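Local coordinates for cell division control protein 13 (Saccharomyces cerevisiae, PDB 4HCE) that serves telomere maintenance in yeast through an OB-fold domain whose dimerization is required for productive binding of Stn1, at residues G25-F37 and V81-L95. Sequence-based numbering, arbitrary orientation.
Sequences GMNPPQFASINEF and VLNCQSDKISDILLL
Two hydrogen bonds join F31 and S86 in opposite directions. The amide N of S86, in the first turn of helix 86-92, donates to F31 O at 3.0 Å (158° at the hydrogen); S86 directly follows the N-cap position Q85, so F31 O takes up a first-turn N-H that has no acceptor one turn back within the helix. In return, F31 N gives its hydrogen to S86 OG at 3.1 Å, a bond more bent at 150°; a chi1 of 46° tucks OG back over its own main chain, facing F31 N. A water links the segments further along, accepting from I34 N and donating to V81 O.

Aromatic contacts centre on the F31 ring. S86 CB makes a CH-pi contact over one face, 3.8 Å from the centroid, while F37 CZ sits over the centre of the opposite face. C84 O lies in the ring plane at the edge, and C84 SG reaches both F31 and F37 obliquely as sulfur-aromatic contacts. Within the OB fold, the pairing ties the end of strand 16-27 and the loop after it to the helix preceding strand 101-110; Q30 and E36 also pack on Y39 of the second subunit.

The extended M26 chain crosses I89 at about a right angle, M26 SD lying 3.8 Å from I89 CG2. M26 CE lies 3.1 Å from S86 O, close to S90 CB and L95 CD1. I34 CG2 meets V81 CG2 at 3.8 Å, and I34 CD1 touches C84 SG.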
loop_
_atom_site.group_PDB
_atom_site.type_symbol
_atom_site.label_atom_id
_atom_site.label_comp_id
_atom_site.label_asym_id
_atom_site.label_seq_id
_atom_site.Cartn_x
_atom_site.Cartn_y
_atom_site.Cartn_z
ATOM N N GLY B 25 -1.703 0.394 13.116
ATOM C CA GLY B 25 -2.777 0.256 12.141
ATOM C C GLY B 25 -2.582 -0.904 11.194
ATOM O O GLY B 25 -1.487 -1.468 11.070
ATOM N N MET B 26 -3.668 -1.267 10.527
ATOM C CA MET B 26 -3.611 -2.287 9.510
ATOM C C MET B 26 -4.452 -1.908 8.304
ATOM O O MET B 26 -5.431 -1.158 8.404
ATOM C CB MET B 26 -3.980 -3.683 10.066
ATOM C CG MET B 26 -5.427 -3.901 10.460
ATOM S SD MET B 26 -5.743 -5.479 11.311
ATOM C CE MET B 26 -7.164 -5.007 12.269
ATOM N N ASN B 27 -4.026 -2.430 7.164
ATOM C CA ASN B 27 -4.714 -2.246 5.913
ATOM C C ASN B 27 -4.880 -3.594 5.197
ATOM O O ASN B 27 -3.889 -4.328 5.010
ATOM C CB ASN B 27 -3.912 -1.314 5.037
ATOM C CG ASN B 27 -4.771 -0.602 4.034
ATOM O OD1 ASN B 27 -5.453 0.367 4.376
ATOM N ND2 ASN B 27 -4.759 -1.077 2.793
ATOM N N PRO B 28 -6.125 -3.922 4.792
ATOM C CA PRO B 28 -7.341 -3.119 5.026
ATOM C C PRO B 28 -7.791 -3.143 6.501
ATOM O O PRO B 28 -7.600 -4.147 7.179
ATOM C CB PRO B 28 -8.390 -3.799 4.127
ATOM C CG PRO B 28 -7.887 -5.184 3.911
ATOM C CD PRO B 28 -6.389 -5.103 3.942
ATOM N N PRO B 29 -8.396 -2.042 6.992
ATOM C CA PRO B 29 -8.698 -1.948 8.429
ATOM C C PRO B 29 -9.892 -2.801 8.867
ATOM O O PRO B 29 -10.055 -3.073 10.059
ATOM C CB PRO B 29 -8.989 -0.454 8.637
ATOM C CG PRO B 29 -9.442 0.049 7.301
ATOM C CD PRO B 29 -8.775 -0.814 6.254
ATOM N N GLN B 30 -10.702 -3.218 7.899
ATOM C CA GLN B 30 -11.850 -4.076 8.145
ATOM C C GLN B 30 -11.826 -5.306 7.236
ATOM O O GLN B 30 -11.520 -5.205 6.048
ATOM C CB GLN B 30 -13.138 -3.300 7.876
ATOM C CG GLN B 30 -13.821 -2.715 9.092
ATOM C CD GLN B 30 -15.283 -2.439 8.797
ATOM O OE1 GLN B 30 -16.132 -3.334 8.898
ATOM N NE2 GLN B 30 -15.581 -1.205 8.389
ATOM N N PHE B 31 -12.160 -6.467 7.788
ATOM C CA PHE B 31 -12.263 -7.692 6.981
ATOM C C PHE B 31 -12.851 -8.780 7.846
ATOM O O PHE B 31 -12.717 -8.731 9.075
ATOM C CB PHE B 31 -10.906 -8.127 6.368
ATOM C CG PHE B 31 -9.766 -8.208 7.365
ATOM C CD1 PHE B 31 -9.523 -9.387 8.086
ATOM C CD2 PHE B 31 -8.931 -7.109 7.578
ATOM C CE1 PHE B 31 -8.469 -9.457 9.002
ATOM C CE2 PHE B 31 -7.875 -7.177 8.485
ATOM C CZ PHE B 31 -7.649 -8.356 9.207
ATOM N N ALA B 32 -13.473 -9.771 7.210
ATOM C CA ALA B 32 -14.242 -10.773 7.934
ATOM C C ALA B 32 -13.668 -12.202 7.913
ATOM O O ALA B 32 -13.980 -12.986 8.798
ATOM C CB ALA B 32 -15.683 -10.769 7.444
ATOM N N SER B 33 -12.856 -12.543 6.912
ATOM C CA SER B 33 -12.306 -13.889 6.814
ATOM C C SER B 33 -11.003 -13.857 6.045
ATOM O O SER B 33 -10.655 -12.843 5.452
ATOM C CB SER B 33 -13.294 -14.874 6.143
ATOM O OG SER B 33 -13.093 -14.966 4.724
ATOM N N ILE B 34 -10.299 -14.983 6.061
ATOM C CA ILE B 34 -9.085 -15.196 5.291
ATOM C C ILE B 34 -9.298 -15.019 3.783
ATOM O O ILE B 34 -8.356 -14.705 3.055
ATOM C CB ILE B 34 -8.474 -16.601 5.597
ATOM C CG1 ILE B 34 -7.059 -16.742 5.004
ATOM C CG2 ILE B 34 -9.398 -17.739 5.124
ATOM C CD1 ILE B 34 -6.023 -15.799 5.597
ATOM N N ASN B 35 -10.532 -15.219 3.321
ATOM C CA ASN B 35 -10.848 -15.144 1.882
ATOM C C ASN B 35 -10.630 -13.762 1.271
ATOM O O ASN B 35 -10.417 -13.645 0.068
ATOM C CB ASN B 35 -12.280 -15.608 1.600
ATOM C CG ASN B 35 -12.520 -17.050 2.007
ATOM O OD1 ASN B 35 -11.637 -17.907 1.892
ATOM N ND2 ASN B 35 -13.728 -17.325 2.501
ATOM N N GLU B 36 -10.679 -12.729 2.114
ATOM C CA GLU B 36 -10.420 -11.344 1.713
ATOM C C GLU B 36 -9.035 -11.162 1.120
ATOM O O GLU B 36 -8.797 -10.191 0.400
ATOM C CB GLU B 36 -10.517 -10.417 2.926
ATOM C CG GLU B 36 -11.589 -10.805 3.937
ATOM C CD GLU B 36 -12.923 -10.169 3.645
ATOM O OE1 GLU B 36 -12.935 -8.951 3.406
ATOM O OE2 GLU B 36 -13.949 -10.875 3.659
ATOM N N PHE B 37 -8.129 -12.089 1.439
ATOM C CA PHE B 37 -6.727 -11.978 1.069
ATOM C C PHE B 37 -6.289 -12.886 -0.075
ATOM O O PHE B 37 -5.100 -13.210 -0.200
ATOM C CB PHE B 37 -5.835 -12.117 2.325
ATOM C CG PHE B 37 -6.208 -11.137 3.401
ATOM C CD1 PHE B 37 -5.868 -9.783 3.272
ATOM C CD2 PHE B 37 -6.979 -11.535 4.484
ATOM C CE1 PHE B 37 -6.260 -8.860 4.234
ATOM C CE2 PHE B 37 -7.372 -10.618 5.442
ATOM C CZ PHE B 37 -7.016 -9.277 5.322
ATOM N N VAL B 81 -6.414 -19.187 11.214
ATOM C CA VAL B 81 -7.539 -19.011 10.292
ATOM C C VAL B 81 -8.802 -18.642 11.078
ATOM O O VAL B 81 -9.623 -17.862 10.599
ATOM C CB VAL B 81 -7.745 -20.257 9.352
ATOM C CG1 VAL B 81 -8.284 -21.478 10.107
ATOM C CG2 VAL B 81 -8.629 -19.911 8.151
ATOM N N LEU B 82 -8.921 -19.181 12.294
ATOM C CA LEU B 82 -10.076 -18.945 13.174
ATOM C C LEU B 82 -10.151 -17.517 13.721
ATOM O O LEU B 82 -11.186 -17.111 14.235
ATOM C CB LEU B 82 -10.093 -19.956 14.339
ATOM C CG LEU B 82 -10.134 -21.449 13.955
ATOM C CD1 LEU B 82 -9.899 -22.367 15.159
ATOM C CD2 LEU B 82 -11.458 -21.786 13.296
ATOM N N ASN B 83 -9.051 -16.771 13.616
ATOM C CA ASN B 83 -8.964 -15.390 14.140
ATOM C C ASN B 83 -8.862 -14.307 13.070
ATOM O O ASN B 83 -8.685 -13.126 13.382
ATOM C CB ASN B 83 -7.781 -15.291 15.100
ATOM C CG ASN B 83 -7.801 -16.407 16.140
ATOM O OD1 ASN B 83 -8.766 -16.530 16.900
ATOM N ND2 ASN B 83 -6.766 -17.251 16.147
ATOM N N CYS B 84 -8.999 -14.705 11.809
ATOM C CA CYS B 84 -8.762 -13.793 10.710
ATOM C C CYS B 84 -9.953 -12.860 10.409
ATOM O O CYS B 84 -10.467 -12.835 9.297
ATOM C CB CYS B 84 -8.282 -14.561 9.481
ATOM S SG CYS B 84 -7.621 -13.474 8.196
ATOM N N GLN B 85 -10.389 -12.133 11.440
ATOM C CA GLN B 85 -11.296 -11.008 11.325
ATOM C C GLN B 85 -10.560 -9.792 11.926
ATOM O O GLN B 85 -9.715 -9.950 12.818
ATOM C CB GLN B 85 -12.614 -11.271 12.070
ATOM C CG GLN B 85 -12.791 -10.418 13.323
ATOM C CD GLN B 85 -14.170 -9.796 13.417
ATOM O OE1 GLN B 85 -15.150 -10.486 13.717
ATOM N NE2 GLN B 85 -14.261 -8.488 13.152
ATOM N N SER B 86 -10.860 -8.591 11.435
ATOM C CA SER B 86 -10.075 -7.416 11.814
ATOM C C SER B 86 -10.151 -7.076 13.317
ATOM O O SER B 86 -9.139 -6.699 13.910
ATOM C CB SER B 86 -10.403 -6.203 10.940
ATOM O OG SER B 86 -11.812 -6.016 10.787
ATOM N N ASP B 87 -11.322 -7.219 13.933
ATOM C CA ASP B 87 -11.441 -7.072 15.399
ATOM C C ASP B 87 -10.505 -7.973 16.163
ATOM O O ASP B 87 -9.903 -7.551 17.144
ATOM C CB ASP B 87 -12.861 -7.365 15.882
ATOM C CG ASP B 87 -13.815 -6.255 15.553
ATOM O OD1 ASP B 87 -15.038 -6.485 15.652
ATOM O OD2 ASP B 87 -13.349 -5.149 15.186
ATOM N N LYS B 88 -10.392 -9.221 15.713
ATOM C CA LYS B 88 -9.579 -10.195 16.413
ATOM C C LYS B 88 -8.089 -9.983 16.181
ATOM O O LYS B 88 -7.311 -10.157 17.097
ATOM C CB LYS B 88 -9.996 -11.607 16.032
ATOM C CG LYS B 88 -11.384 -11.947 16.507
ATOM C CD LYS B 88 -11.807 -13.268 15.900
ATOM C CE LYS B 88 -12.977 -13.865 16.655
ATOM N NZ LYS B 88 -13.324 -15.093 15.901
ATOM N N ILE B 89 -7.705 -9.594 14.963
ATOM C CA ILE B 89 -6.298 -9.341 14.629
ATOM C C ILE B 89 -5.873 -8.069 15.363
ATOM O O ILE B 89 -4.778 -7.997 15.911
ATOM C CB ILE B 89 -6.050 -9.204 13.094
ATOM C CG1 ILE B 89 -6.443 -10.463 12.302
ATOM C CG2 ILE B 89 -4.624 -8.779 12.779
ATOM C CD1 ILE B 89 -5.910 -11.763 12.810
ATOM N N SER B 90 -6.759 -7.081 15.392
ATOM C CA SER B 90 -6.542 -5.873 16.183
ATOM C C SER B 90 -6.183 -6.164 17.667
ATOM O O SER B 90 -5.193 -5.633 18.182
ATOM C CB SER B 90 -7.763 -4.952 16.096
ATOM O OG SER B 90 -7.575 -3.834 16.927
ATOM N N ASP B 91 -6.977 -7.003 18.336
ATOM C CA ASP B 91 -6.683 -7.398 19.727
ATOM C C ASP B 91 -5.344 -8.155 19.832
ATOM O O ASP B 91 -4.583 -7.955 20.777
ATOM C CB ASP B 91 -7.794 -8.288 20.308
ATOM C CG ASP B 91 -9.156 -7.592 20.397
ATOM O OD1 ASP B 91 -9.237 -6.351 20.319
ATOM O OD2 ASP B 91 -10.173 -8.307 20.547
ATOM N N ILE B 92 -5.068 -9.033 18.869
ATOM C CA ILE B 92 -3.850 -9.827 18.902
ATOM C C ILE B 92 -2.641 -8.920 18.739
ATOM O O ILE B 92 -1.621 -9.139 19.367
ATOM C CB ILE B 92 -3.839 -10.926 17.807
ATOM C CG1 ILE B 92 -4.872 -12.022 18.124
ATOM C CG2 ILE B 92 -2.436 -11.542 17.642
ATOM C CD1 ILE B 92 -5.251 -12.842 16.898
ATOM N N LEU B 93 -2.760 -7.917 17.878
ATOM C CA LEU B 93 -1.672 -6.981 17.612
ATOM C C LEU B 93 -1.624 -5.838 18.627
ATOM O O LEU B 93 -0.737 -4.977 18.558
ATOM C CB LEU B 93 -1.818 -6.403 16.207
ATOM C CG LEU B 93 -1.632 -7.442 15.103
ATOM C CD1 LEU B 93 -1.833 -6.776 13.754
ATOM C CD2 LEU B 93 -0.264 -8.104 15.229
ATOM N N LEU B 94 -2.594 -5.813 19.536
ATOM C CA LEU B 94 -2.625 -4.839 20.637
ATOM C C LEU B 94 -2.704 -3.368 20.186
ATOM O O LEU B 94 -2.126 -2.476 20.843
ATOM C CB LEU B 94 -1.414 -5.064 21.561
ATOM C CG LEU B 94 -1.290 -6.479 22.126
ATOM C CD1 LEU B 94 0.170 -6.806 22.433
ATOM C CD2 LEU B 94 -2.163 -6.682 23.364
ATOM N N LEU B 95 -3.421 -3.119 19.083
ATOM C CA LEU B 95 -3.566 -1.765 18.544
ATOM C C LEU B 95 -4.181 -0.799 19.548
ATOM O O LEU B 95 -3.849 0.381 19.532
ATOM C CB LEU B 95 -4.393 -1.724 17.252
ATOM C CG LEU B 95 -4.127 -2.699 16.095
ATOM C CD1 LEU B 95 -4.948 -2.311 14.864
ATOM C CD2 LEU B 95 -2.661 -2.755 15.760
HETATM O O HOH W 1 -11.011 -16.649 8.337
#